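Local coordinates for bifunctional protein PutA (Bdellovibrio bacteriovorus, PDB 5UR2) that probably carries out both steps of proline oxidation to L-glutamate, uniting a flavin-dependent proline dehydrogenase with an NAD+-dependent L-glutamate gamma-semialdehyde dehydrogenase in one chain, at residues B[60-69]-B[103-111]; B[36-44]-B[416-424]. All blocks are in the same frame, centred on the assembly; numbering follows the deposited sequence.

Interaction 1 of 2, residues B[60-69]-B[103-111]; sequences LPSINSGDEV and AGAIKKNVM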
loop_
_atom_site.group_PDB
_atom_site.type_symbol
_atom_site.label_atom_id
_atom_site.label_comp_id
_atom_site.label_asym_id
_atom_site.label_seq_id
_atom_site.Cartn_x
_atom_site.Cartn_y
_atom_site.Cartn_z
ATOM N N LEU B 60 -2.811 -26.126 32.841
ATOM C CA LEU B 60 -2.296 -27.319 33.517
ATOM C C LEU B 60 -3.356 -28.345 33.914
ATOM O O LEU B 60 -3.161 -29.537 33.620
ATOM C CB LEU B 60 -1.469 -26.904 34.742
ATOM C CG LEU B 60 -0.805 -28.086 35.449
ATOM C CD1 LEU B 60 0.163 -28.834 34.517
ATOM C CD2 LEU B 60 -0.103 -27.630 36.713
ATOM N N PRO B 61 -4.473 -27.988 34.559
ATOM C CA PRO B 61 -5.416 -29.038 34.990
ATOM C C PRO B 61 -6.143 -29.729 33.841
ATOM O O PRO B 61 -6.804 -30.745 34.081
ATOM C CB PRO B 61 -6.399 -28.281 35.894
ATOM C CG PRO B 61 -6.372 -26.893 35.388
ATOM C CD PRO B 61 -4.958 -26.640 34.922
ATOM N N SER B 62 -6.036 -29.232 32.613
ATOM C CA SER B 62 -6.642 -29.889 31.460
ATOM C C SER B 62 -5.717 -30.901 30.789
ATOM O O SER B 62 -6.134 -31.558 29.830
ATOM C CB SER B 62 -7.107 -28.843 30.436
ATOM O OG SER B 62 -8.194 -28.074 30.956
ATOM N N ILE B 63 -4.492 -31.055 31.277
ATOM C CA ILE B 63 -3.504 -31.958 30.698
ATOM C C ILE B 63 -3.514 -33.271 31.476
ATOM O O ILE B 63 -3.419 -33.272 32.708
ATOM C CB ILE B 63 -2.108 -31.315 30.716
ATOM C CG1 ILE B 63 -2.167 -29.927 30.074
ATOM C CG2 ILE B 63 -1.104 -32.199 30.036
ATOM C CD1 ILE B 63 -0.883 -29.157 30.153
ATOM N N ASN B 64 -3.636 -34.391 30.760
ATOM C CA ASN B 64 -3.879 -35.690 31.380
ATOM C C ASN B 64 -2.767 -36.705 31.099
ATOM O O ASN B 64 -3.041 -37.901 30.964
ATOM C CB ASN B 64 -5.231 -36.250 30.938
ATOM N N SER B 65 -1.512 -36.260 30.998
ATOM C CA SER B 65 -0.390 -37.190 30.880
ATOM C C SER B 65 0.889 -36.442 31.207
ATOM O O SER B 65 0.993 -35.235 30.979
ATOM C CB SER B 65 -0.268 -37.838 29.489
ATOM O OG SER B 65 0.677 -37.163 28.667
ATOM N N GLY B 66 1.853 -37.170 31.766
ATOM C CA GLY B 66 3.105 -36.541 32.154
ATOM C C GLY B 66 3.892 -36.007 30.976
ATOM O O GLY B 66 4.492 -34.930 31.051
ATOM N N ASP B 67 3.911 -36.757 29.873
ATOM C CA ASP B 67 4.632 -36.303 28.689
ATOM C C ASP B 67 4.064 -34.990 28.163
ATOM O O ASP B 67 4.817 -34.118 27.714
ATOM C CB ASP B 67 4.608 -37.388 27.617
ATOM C CG ASP B 67 5.508 -38.565 27.963
ATOM O OD1 ASP B 67 6.580 -38.345 28.570
ATOM O OD2 ASP B 67 5.145 -39.710 27.628
ATOM N N GLU B 68 2.739 -34.822 28.227
ATOM C CA GLU B 68 2.121 -33.595 27.725
ATOM C C GLU B 68 2.413 -32.396 28.628
ATOM O O GLU B 68 2.540 -31.270 28.134
ATOM C CB GLU B 68 0.607 -33.788 27.577
ATOM C CG GLU B 68 0.170 -34.654 26.405
ATOM C CD GLU B 68 0.385 -33.974 25.063
ATOM O OE1 GLU B 68 -0.568 -33.341 24.554
ATOM O OE2 GLU B 68 1.509 -34.060 24.524
ATOM N N VAL B 69 2.548 -32.613 29.942
ATOM C CA VAL B 69 2.934 -31.515 30.828
ATOM C C VAL B 69 4.336 -31.034 30.470
ATOM O O VAL B 69 4.593 -29.826 30.385
ATOM C CB VAL B 69 2.832 -31.949 32.307
ATOM C CG1 VAL B 69 3.294 -30.838 33.232
ATOM C CG2 VAL B 69 1.409 -32.381 32.660
ATOM N N ALA B 103 5.768 -33.840 35.698
ATOM C CA ALA B 103 4.325 -33.630 35.798
ATOM C C ALA B 103 3.846 -33.749 37.235
ATOM O O ALA B 103 3.086 -32.900 37.715
ATOM C CB ALA B 103 3.572 -34.618 34.910
ATOM N N GLY B 104 4.260 -34.808 37.935
ATOM C CA GLY B 104 3.960 -34.883 39.353
ATOM C C GLY B 104 4.433 -33.649 40.094
ATOM O O GLY B 104 3.672 -33.028 40.841
ATOM N N ALA B 105 5.681 -33.238 39.835
ATOM C CA ALA B 105 6.289 -32.113 40.542
ATOM C C ALA B 105 5.572 -30.803 40.246
ATOM O O ALA B 105 5.116 -30.106 41.159
ATOM C CB ALA B 105 7.770 -32.010 40.172
ATOM N N ILE B 106 5.498 -30.431 38.970
ATOM C CA ILE B 106 4.873 -29.164 38.603
ATOM C C ILE B 106 3.402 -29.149 39.012
ATOM O O ILE B 106 2.921 -28.176 39.602
ATOM C CB ILE B 106 5.069 -28.883 37.105
ATOM C CG1 ILE B 106 6.417 -28.167 36.866
ATOM C CG2 ILE B 106 3.898 -28.082 36.563
ATOM C CD1 ILE B 106 7.668 -28.963 37.274
ATOM N N LYS B 107 2.659 -30.220 38.706
ATOM C CA LYS B 107 1.244 -30.229 39.070
ATOM C C LYS B 107 1.056 -30.201 40.578
ATOM O O LYS B 107 0.139 -29.538 41.081
ATOM C CB LYS B 107 0.512 -31.448 38.502
ATOM C CG LYS B 107 0.184 -31.384 37.028
ATOM C CD LYS B 107 -0.847 -32.449 36.662
ATOM C CE LYS B 107 -1.410 -32.197 35.262
ATOM N NZ LYS B 107 -2.903 -32.223 35.206
ATOM N N LYS B 108 1.900 -30.923 41.320
ATOM C CA LYS B 108 1.813 -30.851 42.772
ATOM C C LYS B 108 2.091 -29.433 43.254
ATOM O O LYS B 108 1.351 -28.892 44.085
ATOM C CB LYS B 108 2.773 -31.853 43.417
ATOM N N ASN B 109 3.148 -28.805 42.725
ATOM C CA ASN B 109 3.493 -27.448 43.148
ATOM C C ASN B 109 2.377 -26.462 42.814
ATOM O O ASN B 109 1.997 -25.631 43.647
ATOM C CB ASN B 109 4.819 -27.014 42.517
ATOM C CG ASN B 109 6.030 -27.697 43.150
ATOM O OD1 ASN B 109 5.946 -28.282 44.232
ATOM N ND2 ASN B 109 7.166 -27.625 42.465
ATOM N N VAL B 110 1.833 -26.542 41.597
ATOM C CA VAL B 110 0.795 -25.604 41.182
ATOM C C VAL B 110 -0.507 -25.867 41.933
ATOM O O VAL B 110 -1.186 -24.927 42.371
ATOM C CB VAL B 110 0.614 -25.658 39.656
ATOM C CG1 VAL B 110 -0.634 -24.924 39.229
ATOM C CG2 VAL B 110 1.839 -25.056 38.968
ATOM N N MET B 111 -0.890 -27.138 42.085
ATOM C CA MET B 111 -2.054 -27.459 42.912
ATOM C C MET B 111 -1.873 -27.005 44.359
ATOM O O MET B 111 -2.862 -26.701 45.041
ATOM C CB MET B 111 -2.353 -28.965 42.869
#
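Leu60 sets its two methyls against different residues of helix 103-115, and this fork forms the apolar centre of the contact where the link between helices 47-59 and 66-76 packs on helix 103-115, in the N-terminal domain of PutA. CD2 of Leu60 meets the isopropyl group of Val110 tip to tip, 3.6 Å from its CB, and also reaches Ile106 CG2 at 4.0 Å. The other methyl, CD1, rests on the aliphatic stem of Lys107, 3.6 Å from its CG. Two further helices add to this centre: Phe56 and Val57 of helix 47-59 touch Ile106 and Val110, while Met413 of helix 409-423 reaches Pro61 and Val110.

One turn earlier on helix 103-115, Ala103 offers only a methyl, and the backbone at Gly66 comes close. Ala103 CB lies 3.4 Å from Gly66 CA, tighter than usual for two carbons, and 3.8 Å from Val69 CB. Val69 bridges this patch to the lysine, for its CG2 is 3.8 Å from Lys107 CE. At the start of helix 66-76, Ser65 is the N-cap, its OG accepting from Glu68 N.

Polarity enters through Lys107, whose chain runs between Leu60 and Val69 and bends at its last torsion (chi4 -130°) to bring NZ to the carbonyls of the turn. NZ donates to Ile63 O at 2.8 Å, lying in the carbonyl plane with a C=O...N angle of 157°. A second bond, 3.1 Å long, joins NZ to Leu60 O. The two carbonyl dipoles probably stabilise the ammonium charge, and the lysine ties together the two ends of the turn from Leu60 to Ile63. Leu60 O is gripped by two donors from opposite faces of its plane: Ile63 N, and Lys107 NZ, which stands 37° out of that plane.

Interaction 2 of 2, residues B[36-44]-B[416-424]; sequences YGSIMEWSM and LVRRLLENT. With P5F (N-propargylglycine-modified flavin adenine dinucleotide), chain F.
Tyr36 and Leu420 slide past each other in opposite directions where helix 35-45 of the N-terminal domain crosses helix 409-423, the helix that follows the eighth strand of the proline dehydrogenase barrel. The axes of the two segments stay 10.8 Å apart and cross at -53°, a spacing spanned by Tyr36, Met40 and Leu420. Tyr36 has CG anti to its backbone nitrogen (chi1 -178°), which carries the ring to Leu420 and its hydroxyl to Asn423. Its CE1 comes within 3.3 Å of Leu420 CD2, and the same methyl is 3.7 Å from Met40 CG, which also sits over the rim of one face of the tyrosine ring. Phe117 meets this ring edge-to-face and also touches Leu416 at this densely filled end.

Toward Met44 the fit relaxes. Met40 still crosses Asn423 and Thr424, with SD 3.6 Å from Asn423 CB, but partly exposed Met44 contributes little beyond its CG, 3.8 Å from Thr424 CB. Ile39 makes a separate, looser margin: its CG2 is 4.3 Å from Leu420 CD2, and its side chain also packs on Met53 of helix 47-59.

The single polar link across the helices lies in the tight part: Asn423 ND2 donates to Tyr36 OH over 2.8 Å, at the ring edge, with ring and amide planes 86° apart. The adjacent Glu422 turns away to the cofactor, its OE2 2.9 Å from the adenosine ribose hydroxyl O3B of the N-propargylglycine-modified flavin adenine dinucleotide. Neighbouring residues thus serve different partners, implying that the docking of the N-terminal helix and the cofactor pocket share one short piece of helix.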
loop_
_atom_site.group_PDB
_atom_site.type_symbol
_atom_site.label_atom_id
_atom_site.label_comp_id
_atom_site.label_asym_id
_atom_site.label_seq_id
_atom_site.Cartn_x
_atom_site.Cartn_y
_atom_site.Cartn_z
ATOM N N TYR B 36 4.813 -19.600 45.197
ATOM C CA TYR B 36 3.848 -18.587 44.762
ATOM C C TYR B 36 4.473 -17.195 44.710
ATOM O O TYR B 36 4.305 -16.458 43.728
ATOM C CB TYR B 36 2.634 -18.592 45.699
ATOM C CG TYR B 36 1.539 -17.608 45.328
ATOM C CD1 TYR B 36 0.629 -17.893 44.316
ATOM C CD2 TYR B 36 1.427 -16.379 45.984
ATOM C CE1 TYR B 36 -0.370 -16.987 43.974
ATOM C CE2 TYR B 36 0.431 -15.464 45.647
ATOM C CZ TYR B 36 -0.464 -15.773 44.639
ATOM O OH TYR B 36 -1.463 -14.879 44.289
ATOM N N GLY B 37 5.204 -16.819 45.764
ATOM C CA GLY B 37 5.824 -15.503 45.798
ATOM C C GLY B 37 6.935 -15.340 44.777
ATOM O O GLY B 37 7.090 -14.266 44.185
ATOM N N SER B 38 7.729 -16.394 44.558
ATOM C CA SER B 38 8.792 -16.313 43.557
ATOM C C SER B 38 8.210 -16.195 42.147
ATOM O O SER B 38 8.731 -15.444 41.310
ATOM C CB SER B 38 9.718 -17.518 43.674
ATOM O OG SER B 38 10.892 -17.310 42.904
ATOM N N ILE B 39 7.133 -16.934 41.865
ATOM C CA ILE B 39 6.409 -16.759 40.606
ATOM C C ILE B 39 6.010 -15.300 40.425
ATOM O O ILE B 39 6.159 -14.725 39.339
ATOM C CB ILE B 39 5.179 -17.685 40.557
ATOM C CG1 ILE B 39 5.618 -19.147 40.437
ATOM C CG2 ILE B 39 4.227 -17.267 39.435
ATOM C CD1 ILE B 39 6.396 -19.453 39.201
ATOM N N MET B 40 5.476 -14.685 41.488
ATOM C CA MET B 40 4.993 -13.306 41.398
ATOM C C MET B 40 6.127 -12.309 41.172
ATOM O O MET B 40 5.996 -11.401 40.339
ATOM C CB MET B 40 4.206 -12.940 42.649
ATOM C CG MET B 40 2.811 -13.524 42.677
ATOM S SD MET B 40 1.735 -12.495 43.708
ATOM C CE MET B 40 2.569 -12.654 45.296
ATOM N N GLU B 41 7.241 -12.448 41.904
ATOM C CA GLU B 41 8.365 -11.534 41.704
ATOM C C GLU B 41 8.842 -11.571 40.254
ATOM O O GLU B 41 8.974 -10.525 39.604
ATOM C CB GLU B 41 9.513 -11.865 42.667
ATOM N N TRP B 42 9.070 -12.775 39.715
ATOM C CA TRP B 42 9.484 -12.879 38.317
ATOM C C TRP B 42 8.415 -12.313 37.383
ATOM O O TRP B 42 8.740 -11.639 36.398
ATOM C CB TRP B 42 9.805 -14.332 37.968
ATOM N N SER B 43 7.134 -12.529 37.706
ATOM C CA SER B 43 6.060 -12.016 36.858
ATOM C C SER B 43 6.002 -10.490 36.872
ATOM O O SER B 43 5.796 -9.865 35.822
ATOM C CB SER B 43 4.714 -12.602 37.293
ATOM O OG SER B 43 4.600 -13.960 36.911
ATOM N N MET B 44 6.171 -9.869 38.045
ATOM C CA MET B 44 6.126 -8.416 38.093
ATOM C C MET B 44 7.346 -7.791 37.428
ATOM O O MET B 44 7.268 -6.640 36.989
ATOM C CB MET B 44 5.995 -7.941 39.543
ATOM C CG MET B 44 4.616 -8.194 40.159
ATOM S SD MET B 44 4.470 -7.663 41.895
ATOM C CE MET B 44 5.598 -8.790 42.706
ATOM N N LEU B 416 -7.263 -19.303 40.984
ATOM C CA LEU B 416 -5.867 -19.016 41.305
ATOM C C LEU B 416 -5.246 -18.042 40.301
ATOM O O LEU B 416 -4.345 -17.267 40.656
ATOM C CB LEU B 416 -5.061 -20.319 41.341
ATOM C CG LEU B 416 -3.518 -20.272 41.476
ATOM C CD1 LEU B 416 -3.061 -19.807 42.867
ATOM C CD2 LEU B 416 -2.824 -21.596 41.099
ATOM N N VAL B 417 -5.682 -18.090 39.039
ATOM C CA VAL B 417 -5.155 -17.168 38.039
ATOM C C VAL B 417 -5.641 -15.758 38.321
ATOM O O VAL B 417 -4.896 -14.786 38.148
ATOM C CB VAL B 417 -5.538 -17.612 36.612
ATOM C CG1 VAL B 417 -5.263 -16.486 35.625
ATOM C CG2 VAL B 417 -4.747 -18.838 36.205
ATOM N N ARG B 418 -6.890 -15.625 38.776
ATOM C CA ARG B 418 -7.419 -14.303 39.119
ATOM C C ARG B 418 -6.696 -13.716 40.336
ATOM O O ARG B 418 -6.392 -12.516 40.359
ATOM C CB ARG B 418 -8.931 -14.389 39.353
ATOM C CG ARG B 418 -9.673 -13.039 39.322
ATOM C CD ARG B 418 -11.032 -13.127 38.587
ATOM N NE ARG B 418 -12.183 -13.071 39.498
ATOM C CZ ARG B 418 -13.444 -13.362 39.162
ATOM N NH1 ARG B 418 -13.743 -13.743 37.923
ATOM N NH2 ARG B 418 -14.416 -13.281 40.074
ATOM N N ARG B 419 -6.396 -14.551 41.345
ATOM C CA ARG B 419 -5.590 -14.097 42.479
ATOM C C ARG B 419 -4.213 -13.620 42.027
ATOM O O ARG B 419 -3.759 -12.544 42.432
ATOM C CB ARG B 419 -5.450 -15.217 43.518
ATOM C CG ARG B 419 -6.765 -15.904 43.864
ATOM C CD ARG B 419 -7.562 -15.178 44.929
ATOM N NE ARG B 419 -7.757 -13.753 44.681
ATOM C CZ ARG B 419 -8.687 -13.244 43.879
ATOM N NH1 ARG B 419 -9.513 -14.042 43.213
ATOM N NH2 ARG B 419 -8.787 -11.927 43.746
ATOM N N LEU B 420 -3.540 -14.400 41.167
ATOM C CA LEU B 420 -2.243 -13.978 40.642
ATOM C C LEU B 420 -2.347 -12.649 39.903
ATOM O O LEU B 420 -1.476 -11.782 40.044
ATOM C CB LEU B 420 -1.655 -15.052 39.722
ATOM C CG LEU B 420 -0.948 -16.243 40.369
ATOM C CD1 LEU B 420 -0.754 -17.335 39.341
ATOM C CD2 LEU B 420 0.414 -15.817 40.937
ATOM N N LEU B 421 -3.400 -12.468 39.111
ATOM C CA LEU B 421 -3.563 -11.216 38.382
ATOM C C LEU B 421 -3.728 -10.037 39.334
ATOM O O LEU B 421 -3.032 -9.026 39.205
ATOM C CB LEU B 421 -4.765 -11.306 37.445
ATOM C CG LEU B 421 -4.475 -12.152 36.205
ATOM C CD1 LEU B 421 -5.755 -12.410 35.438
ATOM C CD2 LEU B 421 -3.439 -11.463 35.341
ATOM N N GLU B 422 -4.613 -10.168 40.327
ATOM C CA GLU B 422 -4.834 -9.073 41.267
ATOM C C GLU B 422 -3.571 -8.749 42.068
ATOM O O GLU B 422 -3.203 -7.578 42.231
ATOM C CB GLU B 422 -5.978 -9.421 42.218
ATOM C CG GLU B 422 -6.399 -8.247 43.067
ATOM C CD GLU B 422 -6.879 -7.073 42.223
ATOM O OE1 GLU B 422 -6.214 -6.006 42.258
ATOM O OE2 GLU B 422 -7.887 -7.246 41.487
ATOM N N ASN B 423 -2.892 -9.778 42.574
ATOM C CA ASN B 423 -1.768 -9.549 43.469
ATOM C C ASN B 423 -0.556 -8.980 42.741
ATOM O O ASN B 423 0.275 -8.315 43.368
ATOM C CB ASN B 423 -1.400 -10.851 44.180
ATOM C CG ASN B 423 -2.475 -11.314 45.134
ATOM O OD1 ASN B 423 -3.329 -10.534 45.548
ATOM N ND2 ASN B 423 -2.448 -12.593 45.478
ATOM N N THR B 424 -0.424 -9.218 41.437
ATOM C CA THR B 424 0.682 -8.648 40.666
ATOM C C THR B 424 0.306 -7.356 39.959
ATOM O O THR B 424 1.125 -6.819 39.204
ATOM C CB THR B 424 1.194 -9.638 39.611
ATOM O OG1 THR B 424 0.140 -9.926 38.670
ATOM C CG2 THR B 424 1.689 -10.911 40.281
HETATM P PA P5F F . -7.252 -2.634 46.360
HETATM O O1A P5F F . -7.352 -1.451 47.381
HETATM O O2A P5F F . -5.943 -2.958 45.835
HETATM O O5B P5F F . -8.019 -2.438 45.081
HETATM C C5B P5F F . -7.810 -3.159 43.872
HETATM C C4B P5F F . -9.009 -2.910 42.945
HETATM O O4B P5F F . -9.027 -1.621 42.379
HETATM C C3B P5F F . -9.155 -3.827 41.766
HETATM O O3B P5F F . -9.667 -5.058 42.108
HETATM C C2B P5F F . -10.061 -3.067 40.882
HETATM O O2B P5F F . -11.368 -3.243 41.307
HETATM C C1B P5F F . -9.656 -1.658 41.128
HETATM N N9A P5F F . -8.734 -1.125 40.157
HETATM C C8A P5F F . -7.482 -1.614 39.809
HETATM N N7A P5F F . -6.952 -0.806 38.883
HETATM C C5A P5F F . -7.828 0.244 38.604
HETATM C C6A P5F F . -7.819 1.337 37.739
HETATM N N6A P5F F . -6.692 1.586 36.885
HETATM N N1A P5F F . -8.868 2.180 37.692
HETATM C C2A P5F F . -9.948 1.991 38.479
HETATM N N3A P5F F . -10.000 0.913 39.315
HETATM C C4A P5F F . -8.984 0.045 39.407
HETATM N N1 P5F F . -15.588 -8.585 42.955
HETATM C C2 P5F F . -16.729 -8.487 42.076
HETATM O O2 P5F F . -16.628 -7.678 40.967
HETATM N N3 P5F F . -17.939 -9.201 42.354
HETATM C C4 P5F F . -18.075 -10.037 43.489
HETATM O O4 P5F F . -19.288 -10.707 43.700
HETATM C C4X P5F F . -16.869 -10.150 44.413
HETATM N N5 P5F F . -16.848 -11.084 45.536
HETATM C C5X P5F F . -15.855 -10.803 46.591
HETATM C C6 P5F F . -16.084 -11.304 47.981
HETATM C C7 P5F F . -15.176 -10.962 49.015
HETATM C C7M P5F F . -15.421 -11.475 50.417
HETATM C C8 P5F F . -14.043 -10.138 48.740
HETATM C C8M P5F F . -13.060 -9.750 49.815
HETATM C C9 P5F F . -13.821 -9.657 47.428
HETATM C C9A P5F F . -14.768 -10.015 46.335
HETATM N N10 P5F F . -14.547 -9.497 44.982
HETATM C C10 P5F F . -15.695 -9.439 44.122
HETATM C "C1'" P5F F . -13.268 -8.875 44.557
HETATM C "C2'" P5F F . -13.171 -7.402 44.957
HETATM O "O2'" P5F F . -14.082 -6.686 44.214
HETATM C "C3'" P5F F . -11.783 -6.780 44.790
HETATM O "O3'" P5F F . -11.443 -6.822 43.455
HETATM C "C4'" P5F F . -10.671 -7.463 45.572
HETATM O "O4'" P5F F . -11.249 -8.026 46.698
HETATM C "C5'" P5F F . -9.448 -6.582 45.890
HETATM O "O5'" P5F F . -9.777 -5.254 46.249
HETATM P P P5F F . -9.072 -4.398 47.434
HETATM O O1P P5F F . -9.930 -3.286 48.150
HETATM O O2P P5F F . -8.499 -5.568 48.319
HETATM O O3P P5F F . -7.616 -4.013 46.781
HETATM C C21 P5F F . -16.853 -13.233 44.043
HETATM C C22 P5F F . -16.933 -12.172 44.875
HETATM C C23 P5F F . -17.946 -13.515 42.997
#

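Overall arrangement
From the N terminus, helix 35-45 comes first and supplies the opening half of interaction 2. Helix 47-59 then leads into the turn at 60-69, and helix 103-115 returns to it, closing the short loop of interaction 1 within the N-terminal domain. The chain next builds the whole eight-stranded barrel before helix 409-423 reaches back to helix 35-45, so the loop of interaction 2 encloses that of interaction 1. Their centres lie about 19 Å apart, yet the contacts touch, Val110 O packing 3.9 Å from Leu416 CD2. Interaction 1 joins N-terminal helices to one another; interaction 2 joins them to the flavin-binding barrel.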